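PDB 4RK6: glucose-resistance amylase regulator from Weissella paramesenteroides ATCC 33313, which binds D-glucose and probably acts as a LacI-family transcription regulator at DNA control regions. Local coordinates for residues Val67-Met72 and Gln253-Ser258; Val92-Ala97 and Ile103-Ser108; Phe111-Ser116 and Val240-Pro245. All coordinates share one frame; numbering follows the deposited sequence. Where two conformers were deposited one is given.

Interaction 1 of 3, residues Val67-Met72 and Gln253-Ser258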
loop_
_atom_site.group_PDB
_atom_site.type_symbol
_atom_site.label_atom_id
_atom_site.label_comp_id
_atom_site.label_asym_id
_atom_site.label_seq_id
_atom_site.Cartn_x
_atom_site.Cartn_y
_atom_site.Cartn_z
ATOM N N VAL A 67 -26.683 -4.894 3.740
ATOM C CA VAL A 67 -26.105 -3.906 2.833
ATOM C C VAL A 67 -27.079 -3.629 1.687
ATOM O O VAL A 67 -27.839 -4.513 1.268
ATOM C CB VAL A 67 -24.714 -4.321 2.314
ATOM C CG1 VAL A 67 -23.742 -4.503 3.478
ATOM C CG2 VAL A 67 -24.794 -5.587 1.470
ATOM N N GLY A 68 -27.096 -2.387 1.224
ATOM C CA GLY A 68 -27.912 -2.014 0.075
ATOM C C GLY A 68 -27.233 -2.330 -1.250
ATOM O O GLY A 68 -27.893 -2.462 -2.282
ATOM N N ALA A 69 -25.906 -2.413 -1.216
ATOM C CA ALA A 69 -25.097 -2.574 -2.415
ATOM C C ALA A 69 -23.796 -3.193 -2.035
ATOM O O ALA A 69 -23.331 -3.013 -0.915
ATOM C CB ALA A 69 -24.849 -1.241 -3.099
ATOM N N VAL A 70 -23.194 -3.899 -2.989
ATOM C CA VAL A 70 -21.890 -4.508 -2.802
ATOM C C VAL A 70 -21.079 -4.143 -4.003
ATOM O O VAL A 70 -21.497 -4.373 -5.124
ATOM C CB VAL A 70 -21.973 -6.040 -2.682
ATOM C CG1 VAL A 70 -20.574 -6.650 -2.634
ATOM C CG2 VAL A 70 -22.782 -6.419 -1.453
ATOM N N PHE A 71 -19.915 -3.563 -3.755
ATOM C CA PHE A 71 -18.996 -3.182 -4.776
ATOM C C PHE A 71 -17.905 -4.221 -4.857
ATOM O O PHE A 71 -17.273 -4.522 -3.854
ATOM C CB PHE A 71 -18.433 -1.801 -4.474
ATOM C CG PHE A 71 -19.499 -0.746 -4.497
ATOM C CD1 PHE A 71 -20.037 -0.338 -5.712
ATOM C CD2 PHE A 71 -20.055 -0.267 -3.333
ATOM C CE1 PHE A 71 -21.065 0.588 -5.757
ATOM C CE2 PHE A 71 -21.076 0.664 -3.372
ATOM C CZ PHE A 71 -21.585 1.087 -4.586
HETATM N N MSE A 72 -17.696 -4.758 -6.055
HETATM C CA MSE A 72 -16.699 -5.808 -6.289
HETATM C C MSE A 72 -15.496 -5.249 -7.004
HETATM O O MSE A 72 -15.637 -4.650 -8.058
HETATM C CB MSE A 72 -17.331 -6.876 -7.179
HETATM C CG MSE A 72 -18.659 -7.333 -6.607
HETATM SE SE MSE A 72 -18.334 -8.514 -5.061
HETATM C CE MSE A 72 -20.177 -9.161 -4.848
ATOM N N GLN A 253 -22.249 6.635 -7.072
ATOM C CA GLN A 253 -23.293 7.501 -7.658
ATOM C C GLN A 253 -24.290 6.719 -8.511
ATOM O O GLN A 253 -25.485 7.019 -8.534
ATOM C CB GLN A 253 -22.688 8.620 -8.505
ATOM C CG GLN A 253 -23.661 9.768 -8.701
ATOM C CD GLN A 253 -24.022 10.410 -7.385
ATOM O OE1 GLN A 253 -23.144 10.694 -6.551
ATOM N NE2 GLN A 253 -25.311 10.642 -7.169
ATOM N N LEU A 254 -23.785 5.741 -9.250
ATOM C CA LEU A 254 -24.637 4.859 -10.021
ATOM C C LEU A 254 -25.661 4.178 -9.115
ATOM O O LEU A 254 -26.862 4.142 -9.434
ATOM C CB LEU A 254 -23.786 3.835 -10.770
ATOM C CG LEU A 254 -24.459 2.972 -11.824
ATOM C CD1 LEU A 254 -24.981 3.857 -12.942
ATOM C CD2 LEU A 254 -23.450 1.969 -12.363
ATOM N N PHE A 255 -25.211 3.694 -7.961
ATOM C CA PHE A 255 -26.115 3.049 -7.016
ATOM C C PHE A 255 -27.129 4.049 -6.479
ATOM O O PHE A 255 -28.351 3.768 -6.439
ATOM C CB PHE A 255 -25.338 2.385 -5.865
ATOM C CG PHE A 255 -26.207 1.976 -4.707
ATOM C CD1 PHE A 255 -27.157 0.977 -4.856
ATOM C CD2 PHE A 255 -26.091 2.595 -3.477
ATOM C CE1 PHE A 255 -27.987 0.607 -3.809
ATOM C CE2 PHE A 255 -26.901 2.220 -2.413
ATOM C CZ PHE A 255 -27.850 1.229 -2.572
ATOM N N LEU A 256 -26.641 5.210 -6.061
ATOM C CA LEU A 256 -27.529 6.241 -5.511
ATOM C C LEU A 256 -28.587 6.706 -6.530
ATOM O O LEU A 256 -29.716 7.007 -6.157
ATOM C CB LEU A 256 -26.738 7.437 -5.002
ATOM C CG LEU A 256 -25.869 7.155 -3.771
ATOM C CD1 LEU A 256 -24.914 8.308 -3.530
ATOM C CD2 LEU A 256 -26.730 6.860 -2.554
ATOM N N ASP A 257 -28.209 6.751 -7.803
ATOM C CA ASP A 257 -29.069 7.294 -8.857
ATOM C C ASP A 257 -30.048 6.271 -9.420
ATOM O O ASP A 257 -30.969 6.651 -10.135
ATOM C CB ASP A 257 -28.223 7.834 -9.999
ATOM C CG ASP A 257 -27.499 9.117 -9.646
ATOM O OD1 ASP A 257 -27.763 9.710 -8.593
ATOM O OD2 ASP A 257 -26.659 9.541 -10.473
ATOM N N SER A 258 -29.848 4.991 -9.093
ATOM C CA SER A 258 -30.621 3.885 -9.668
ATOM C C SER A 258 -31.964 3.708 -8.944
ATOM O O SER A 258 -32.189 4.303 -7.888
ATOM C CB SER A 258 -29.822 2.584 -9.548
ATOM O OG SER A 258 -29.734 2.166 -8.177
#

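Interaction 2 of 3, residues Val92-Ala97 and Ile103-Ser108. With GLC (alpha-D-glucopyranose), chain C.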
loop_
_atom_site.group_PDB
_atom_site.type_symbol
_atom_site.label_atom_id
_atom_site.label_comp_id
_atom_site.label_asym_id
_atom_site.label_seq_id
_atom_site.Cartn_x
_atom_site.Cartn_y
_atom_site.Cartn_z
ATOM N N VAL A 92 -25.380 -4.908 -7.065
ATOM C CA VAL A 92 -24.010 -5.370 -7.211
ATOM C C VAL A 92 -23.431 -4.611 -8.370
ATOM O O VAL A 92 -24.026 -4.581 -9.440
ATOM C CB VAL A 92 -23.926 -6.891 -7.465
ATOM C CG1 VAL A 92 -22.488 -7.329 -7.585
ATOM C CG2 VAL A 92 -24.621 -7.667 -6.358
ATOM N N ILE A 93 -22.281 -3.979 -8.146
ATOM C CA ILE A 93 -21.609 -3.205 -9.153
ATOM C C ILE A 93 -20.133 -3.578 -9.117
ATOM O O ILE A 93 -19.571 -3.691 -8.045
ATOM C CB ILE A 93 -21.800 -1.699 -8.906
ATOM C CG1 ILE A 93 -23.273 -1.330 -9.091
ATOM C CG2 ILE A 93 -20.917 -0.884 -9.837
ATOM C CD1 ILE A 93 -23.639 0.027 -8.550
ATOM N N SER A 94 -19.532 -3.799 -10.276
ATOM C CA SER A 94 -18.101 -4.139 -10.328
ATOM C C SER A 94 -17.245 -2.953 -10.772
ATOM O O SER A 94 -17.678 -2.096 -11.547
ATOM C CB SER A 94 -17.841 -5.389 -11.176
ATOM O OG SER A 94 -18.176 -5.199 -12.526
ATOM N N LEU A 95 -16.028 -2.909 -10.235
ATOM C CA LEU A 95 -15.119 -1.787 -10.396
ATOM C C LEU A 95 -13.785 -2.250 -10.968
ATOM O O LEU A 95 -13.175 -3.175 -10.449
ATOM C CB LEU A 95 -14.909 -1.092 -9.053
ATOM C CG LEU A 95 -16.042 -0.165 -8.563
ATOM C CD1 LEU A 95 -17.363 -0.847 -8.357
ATOM C CD2 LEU A 95 -15.602 0.470 -7.253
ATOM N N THR A 96 -13.382 -1.619 -12.065
ATOM C CA THR A 96 -12.137 -1.899 -12.806
ATOM C C THR A 96 -12.214 -3.192 -13.612
ATOM O O THR A 96 -11.254 -3.596 -14.247
ATOM C CB THR A 96 -10.863 -1.878 -11.916
ATOM O OG1 THR A 96 -10.719 -3.124 -11.218
ATOM C CG2 THR A 96 -10.888 -0.719 -10.946
ATOM N N ALA A 97 -13.392 -3.793 -13.650
ATOM C CA ALA A 97 -13.570 -5.082 -14.274
ATOM C C ALA A 97 -15.047 -5.291 -14.535
ATOM O O ALA A 97 -15.885 -4.848 -13.764
ATOM C CB ALA A 97 -13.032 -6.175 -13.356
ATOM N N ILE A 103 -24.688 -7.209 -14.341
ATOM C CA ILE A 103 -24.449 -6.069 -13.464
ATOM C C ILE A 103 -23.744 -4.909 -14.151
ATOM O O ILE A 103 -23.112 -5.087 -15.171
ATOM C CB ILE A 103 -23.629 -6.482 -12.219
ATOM C CG1 ILE A 103 -22.179 -6.819 -12.545
ATOM C CG2 ILE A 103 -24.321 -7.614 -11.467
ATOM C CD1 ILE A 103 -21.373 -7.106 -11.289
ATOM N N SER A 104 -23.860 -3.726 -13.571
ATOM C CA SER A 104 -23.157 -2.561 -14.096
ATOM C C SER A 104 -21.698 -2.559 -13.643
ATOM O O SER A 104 -21.322 -3.218 -12.680
ATOM C CB SER A 104 -23.828 -1.260 -13.654
ATOM O OG SER A 104 -25.119 -1.145 -14.225
ATOM N N ALA A 105 -20.883 -1.805 -14.361
ATOM C CA ALA A 105 -19.449 -1.766 -14.076
ATOM C C ALA A 105 -18.955 -0.368 -14.290
ATOM O O ALA A 105 -19.394 0.297 -15.205
ATOM C CB ALA A 105 -18.686 -2.710 -14.983
ATOM N N VAL A 106 -17.983 0.036 -13.486
ATOM C CA VAL A 106 -17.287 1.294 -13.719
ATOM C C VAL A 106 -15.797 0.977 -13.806
ATOM O O VAL A 106 -15.245 0.312 -12.899
ATOM C CB VAL A 106 -17.522 2.294 -12.572
ATOM C CG1 VAL A 106 -16.832 3.612 -12.913
ATOM C CG2 VAL A 106 -19.019 2.497 -12.339
ATOM N N THR A 107 -15.171 1.438 -14.882
ATOM C CA THR A 107 -13.813 1.009 -15.212
ATOM C C THR A 107 -13.132 1.987 -16.145
ATOM O O THR A 107 -13.787 2.733 -16.899
ATOM C CB THR A 107 -13.838 -0.419 -15.841
ATOM O OG1 THR A 107 -12.506 -0.890 -16.101
ATOM C CG2 THR A 107 -14.621 -0.432 -17.158
ATOM N N SER A 108 -11.802 1.993 -16.117
ATOM C CA SER A 108 -11.047 2.573 -17.215
ATOM C C SER A 108 -11.277 1.680 -18.424
ATOM O O SER A 108 -11.469 0.464 -18.275
ATOM C CB SER A 108 -9.545 2.638 -16.872
ATOM O OG SER A 108 -9.309 3.433 -15.701
HETATM C C1 GLC C . -6.436 -4.885 -11.124
HETATM C C2 GLC C . -7.254 -3.785 -11.800
HETATM C C3 GLC C . -6.498 -3.068 -12.899
HETATM C C4 GLC C . -5.098 -2.697 -12.401
HETATM C C5 GLC C . -4.374 -3.993 -12.028
HETATM C C6 GLC C . -2.969 -3.724 -11.496
HETATM O O1 GLC C . -6.526 -5.998 -11.927
HETATM O O2 GLC C . -8.439 -4.325 -12.383
HETATM O O3 GLC C . -7.259 -1.901 -13.189
HETATM O O4 GLC C . -4.422 -1.969 -13.381
HETATM O O5 GLC C . -5.047 -4.646 -10.984
HETATM O O6 GLC C . -3.006 -2.949 -10.339
HETATM O O HOH W 1 -25.647 -3.396 -11.285
HETATM O O HOH W 2 -19.888 -6.118 -14.916
#

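Interaction 3 of 3, residues Phe111-Ser116 and Val240-Pro245. With GLC (alpha-D-glucopyranose), chain C.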
loop_
_atom_site.group_PDB
_atom_site.type_symbol
_atom_site.label_atom_id
_atom_site.label_comp_id
_atom_site.label_asym_id
_atom_site.label_seq_id
_atom_site.Cartn_x
_atom_site.Cartn_y
_atom_site.Cartn_z
ATOM N N PHE A 111 -8.922 -1.372 -23.572
ATOM C CA PHE A 111 -8.287 -1.308 -24.870
ATOM C C PHE A 111 -7.709 0.077 -25.145
ATOM O O PHE A 111 -6.632 0.193 -25.716
ATOM C CB PHE A 111 -9.212 -1.736 -26.011
ATOM C CG PHE A 111 -8.520 -1.728 -27.335
ATOM C CD1 PHE A 111 -7.650 -2.762 -27.685
ATOM C CD2 PHE A 111 -8.659 -0.647 -28.194
ATOM C CE1 PHE A 111 -6.957 -2.726 -28.875
ATOM C CE2 PHE A 111 -7.972 -0.615 -29.392
ATOM C CZ PHE A 111 -7.122 -1.655 -29.732
ATOM N N GLU A 112 -8.434 1.123 -24.768
ATOM C CA GLU A 112 -7.933 2.482 -24.962
ATOM C C GLU A 112 -6.635 2.712 -24.203
ATOM O O GLU A 112 -5.704 3.343 -24.742
ATOM C CB GLU A 112 -8.974 3.498 -24.516
ATOM C CG GLU A 112 -8.695 4.930 -24.932
ATOM C CD GLU A 112 -9.795 5.883 -24.487
ATOM O OE1 GLU A 112 -9.471 6.910 -23.858
ATOM O OE2 GLU A 112 -10.986 5.604 -24.752
HETATM N N MSE A 113 -6.572 2.231 -22.954
HETATM C CA MSE A 113 -5.322 2.351 -22.159
HETATM C C MSE A 113 -4.200 1.707 -22.893
HETATM O O MSE A 113 -3.164 2.340 -23.157
HETATM C CB MSE A 113 -5.408 1.699 -20.783
HETATM C CG MSE A 113 -6.299 2.485 -19.832
HETATM SE SE MSE A 113 -5.942 1.902 -17.988
HETATM C CE MSE A 113 -6.944 0.196 -18.065
HETATM N N MSE A 114 -4.394 0.448 -23.273
HETATM C CA MSE A 114 -3.318 -0.310 -23.917
HETATM C C MSE A 114 -2.937 0.266 -25.245
HETATM O O MSE A 114 -1.755 0.383 -25.575
HETATM C CB MSE A 114 -3.711 -1.763 -24.119
HETATM C CG MSE A 114 -2.587 -2.584 -24.733
HETATM SE SE MSE A 114 -1.078 -2.777 -23.470
HETATM C CE MSE A 114 -2.050 -3.786 -22.118
ATOM N N ASN A 115 -3.933 0.611 -26.042
ATOM C CA ASN A 115 -3.669 1.177 -27.334
ATOM C C ASN A 115 -2.933 2.530 -27.259
ATOM O O ASN A 115 -2.066 2.794 -28.076
ATOM C CB ASN A 115 -4.957 1.293 -28.118
ATOM C CG ASN A 115 -4.708 1.572 -29.559
ATOM O OD1 ASN A 115 -4.094 0.766 -30.260
ATOM N ND2 ASN A 115 -5.143 2.744 -30.017
ATOM N N SER A 116 -3.237 3.351 -26.262
ATOM C CA SER A 116 -2.521 4.612 -26.072
ATOM C C SER A 116 -1.037 4.353 -25.798
ATOM O O SER A 116 -0.191 5.079 -26.238
ATOM C CB SER A 116 -3.147 5.463 -24.958
ATOM O OG SER A 116 -2.834 4.982 -23.657
ATOM N N VAL A 240 0.274 5.173 -17.532
ATOM C CA VAL A 240 -1.156 5.480 -17.714
ATOM C C VAL A 240 -1.788 5.567 -16.347
ATOM O O VAL A 240 -1.941 4.566 -15.620
ATOM C CB VAL A 240 -1.912 4.467 -18.605
ATOM C CG1 VAL A 240 -3.429 4.717 -18.569
ATOM C CG2 VAL A 240 -1.401 4.560 -20.025
ATOM N N LYS A 241 -2.165 6.779 -15.976
ATOM C CA LYS A 241 -2.775 7.012 -14.692
ATOM C C LYS A 241 -4.275 6.761 -14.741
ATOM O O LYS A 241 -4.985 7.411 -15.505
ATOM C CB LYS A 241 -2.541 8.438 -14.222
ATOM C CG LYS A 241 -2.927 8.619 -12.755
ATOM C CD LYS A 241 -2.551 10.012 -12.272
ATOM C CE LYS A 241 -2.255 10.052 -10.785
ATOM N NZ LYS A 241 -3.456 9.733 -9.997
ATOM N N GLN A 242 -4.737 5.825 -13.932
ATOM C CA GLN A 242 -6.185 5.615 -13.752
ATOM C C GLN A 242 -6.703 6.547 -12.674
ATOM O O GLN A 242 -6.014 6.843 -11.686
ATOM C CB GLN A 242 -6.483 4.182 -13.337
ATOM C CG GLN A 242 -5.953 3.144 -14.314
ATOM C CD GLN A 242 -6.686 1.815 -14.166
ATOM O OE1 GLN A 242 -7.907 1.761 -14.268
ATOM N NE2 GLN A 242 -5.954 0.761 -13.860
ATOM N N ASP A 243 -7.935 6.998 -12.847
ATOM C CA ASP A 243 -8.558 7.821 -11.843
ATOM C C ASP A 243 -9.352 6.959 -10.868
ATOM O O ASP A 243 -10.583 6.874 -10.957
ATOM C CB ASP A 243 -9.426 8.886 -12.549
ATOM C CG ASP A 243 -9.809 10.049 -11.627
ATOM O OD1 ASP A 243 -9.647 9.936 -10.400
ATOM O OD2 ASP A 243 -10.267 11.076 -12.175
ATOM N N PHE A 244 -8.646 6.273 -9.963
ATOM C CA PHE A 244 -9.296 5.302 -9.078
ATOM C C PHE A 244 -10.341 5.948 -8.169
ATOM O O PHE A 244 -11.403 5.385 -7.948
ATOM C CB PHE A 244 -8.284 4.511 -8.241
ATOM C CG PHE A 244 -7.433 3.581 -9.058
ATOM C CD1 PHE A 244 -8.010 2.519 -9.750
ATOM C CD2 PHE A 244 -6.059 3.777 -9.162
ATOM C CE1 PHE A 244 -7.226 1.667 -10.520
ATOM C CE2 PHE A 244 -5.276 2.930 -9.936
ATOM C CZ PHE A 244 -5.865 1.870 -10.605
ATOM N N PRO A 245 -10.040 7.132 -7.622
ATOM C CA PRO A 245 -11.086 7.713 -6.790
ATOM C C PRO A 245 -12.338 8.031 -7.600
ATOM O O PRO A 245 -13.432 7.823 -7.061
ATOM C CB PRO A 245 -10.438 8.981 -6.198
ATOM C CG PRO A 245 -8.953 8.756 -6.355
ATOM C CD PRO A 245 -8.802 7.934 -7.612
HETATM C C1 GLC C . -6.436 -4.885 -11.124
HETATM C C2 GLC C . -7.254 -3.785 -11.800
HETATM C C3 GLC C . -6.498 -3.068 -12.899
HETATM C C4 GLC C . -5.098 -2.697 -12.401
HETATM C C5 GLC C . -4.374 -3.993 -12.028
HETATM C C6 GLC C . -2.969 -3.724 -11.496
HETATM O O1 GLC C . -6.526 -5.998 -11.927
HETATM O O2 GLC C . -8.439 -4.325 -12.383
HETATM O O3 GLC C . -7.259 -1.901 -13.189
HETATM O O4 GLC C . -4.422 -1.969 -13.381
HETATM O O5 GLC C . -5.047 -4.646 -10.984
HETATM O O6 GLC C . -3.006 -2.949 -10.339
#

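Interaction 1 of 3, residues Val67-Met72 and Gln253-Ser258
Ala69 and Phe255 make the main touch between strand 69-72 and helix 244-257. Ala69 CB sits over one face of the Phe255 ring, 3.6 Å from the ring centroid and 10° off the ring normal. This is a CH-pi contact with the methyl almost above the middle of the ring. The nearest single ring atom is CD1, 3.7 Å from Ala69 CB. The ring gets there because Phe255 CG stands anti to the backbone N (chi1 167°), which carries the side chain off the helix toward the strand.

The outer end of the ring reaches further back along the chain. Phe255 CE1 lies 3.4 Å from the carbonyl O of Gly68, and the approach is oblique to the ring. Phe71 meets the same residue at its root. Phe71 CZ is 4.2 Å from Phe255 CB, and the two side chains cross at about a right angle.

No hydrogen bond joins the two segments. Within residues 253-258, Ser258 OG donates to Phe255 O at 2.7 Å.

Around the contact, Phe71 packs on Ile93 and Leu95 of strand 91-95. Val13 of strand 12-18 touches both Ala69 and Phe71. Helices 24-39 and 244-257 both pack side chains on this part of the sheet, with Leu32 against Phe71 and Phe255 against Ala69 and Ser91.

Interaction 2 of 3, residues Val92-Ala97 and Ile103-Ser108
Strands 91-95 and 104-108 are parallel neighbours in the sheet of the periplasmic-binding-protein-like fold, and the turn after the first strand enters the glucose pocket. Three backbone hydrogen bonds join them. Ser94 N donates to Ser104 O, Val106 N to Ser94 O at 2.9 Å, and Thr96 N to Val106 O at 2.8 Å with an N-H...O angle of 171°. At the start of the pair a water takes over: it donates to Val92 O and accepts from Ser104 N.

Ile103 CD1 packs on Val92 CG1 at 3.9 Å, and the Ile103 CB lies against Val92 O. Ser94 OG lies 3.5 Å from Ala105 CB. It stands between the backbone N and the carbonyl carbon (chi1 64°), from where it donates to Ala97 O at 2.6 Å and ties the turn back to the strand. Ile93, Leu95 and Val106 lie on the other face, where Phe255 and Ala251 of helix 244-257 pack on Ile93 and Leu95.

Thr96 OG1 accepts a hydrogen bond from O2 of glucose at 2.8 Å and donates to Leu95 O. With its proton spent on the carbonyl, this hydroxyl offers the sugar an acceptor, and the Thr96 N bond to Val106 O probably helps to hold it in place.

Interaction 3 of 3, residues Phe111-Ser116 and Val240-Pro245
Met113, a selenomethionine, lays its side chain across Val240 and Gln242, and these three residues carry most of the contact. Met113 and Val240 cross obliquely. Val240 CG1 lies 3.8 Å from both SE and CG of Met113. Val240 places this branch anti to its backbone N (chi1 171°), which directs it to the helix. Its other branch, CG2, faces Ser116, whose side chain has two conformers. In one of them Ser116 OG lies 3.9 Å from Val240 CG2 and donates to Met113 O of its own helix.

Met113 and Gln242 cross at about a right angle. SE of Met113 lies 3.9 Å from both CG and CD of Gln242, so it touches the stem of the side chain and the amide carbon. Beyond CG the glutamine is extended, and the amide reaches the sugar. Gln242 NE2 donates to O3 of glucose at 3.0 Å, with a nearly straight N-H...O angle of 175°.

Both ends of the amide are held. OE1 is hydrogen-bonded to Ser108 OG, and NE2 also to Asp225 OD1, which itself binds the glucose. These bonds would fix which way round the amide lies. Gln242 CB lies 3.6 Å above the plane of the Phe244 ring, offset toward the rim, and the same ring meets O3 of glucose at its edge. Met113 also touches Arg145, another residue of the pocket.

Met113 and Val240 thus back the stem of Gln242, whose amide reaches the sugar. Gln242 lies where strand 238-241 leads into helix 244-257, one of the chain connections in the cleft between the two lobes of this periplasmic-binding-protein-like fold.

How the interactions relate
Interactions 2 and 3 are buried and both touch the glucose, whereas interaction 1 is only partly buried and lies away from it. Interactions 1 and 2 share one part of the sheet: Met72 pairs with Ile93 and Leu95 by backbone hydrogen bonds. Interaction 3 lies just before the start of helix 244-257 and interaction 1 near its end, with centres about 23 Å apart. Interactions 2 and 3 meet where Ser108 CB packs on Met113 CE. The chemistry differs with place. Residues 92-97 and 103-108 are held by backbone bonds. The other two contacts rest on side-chain packing, though in interaction 3 Gln242 also carries a polar amide to the sugar.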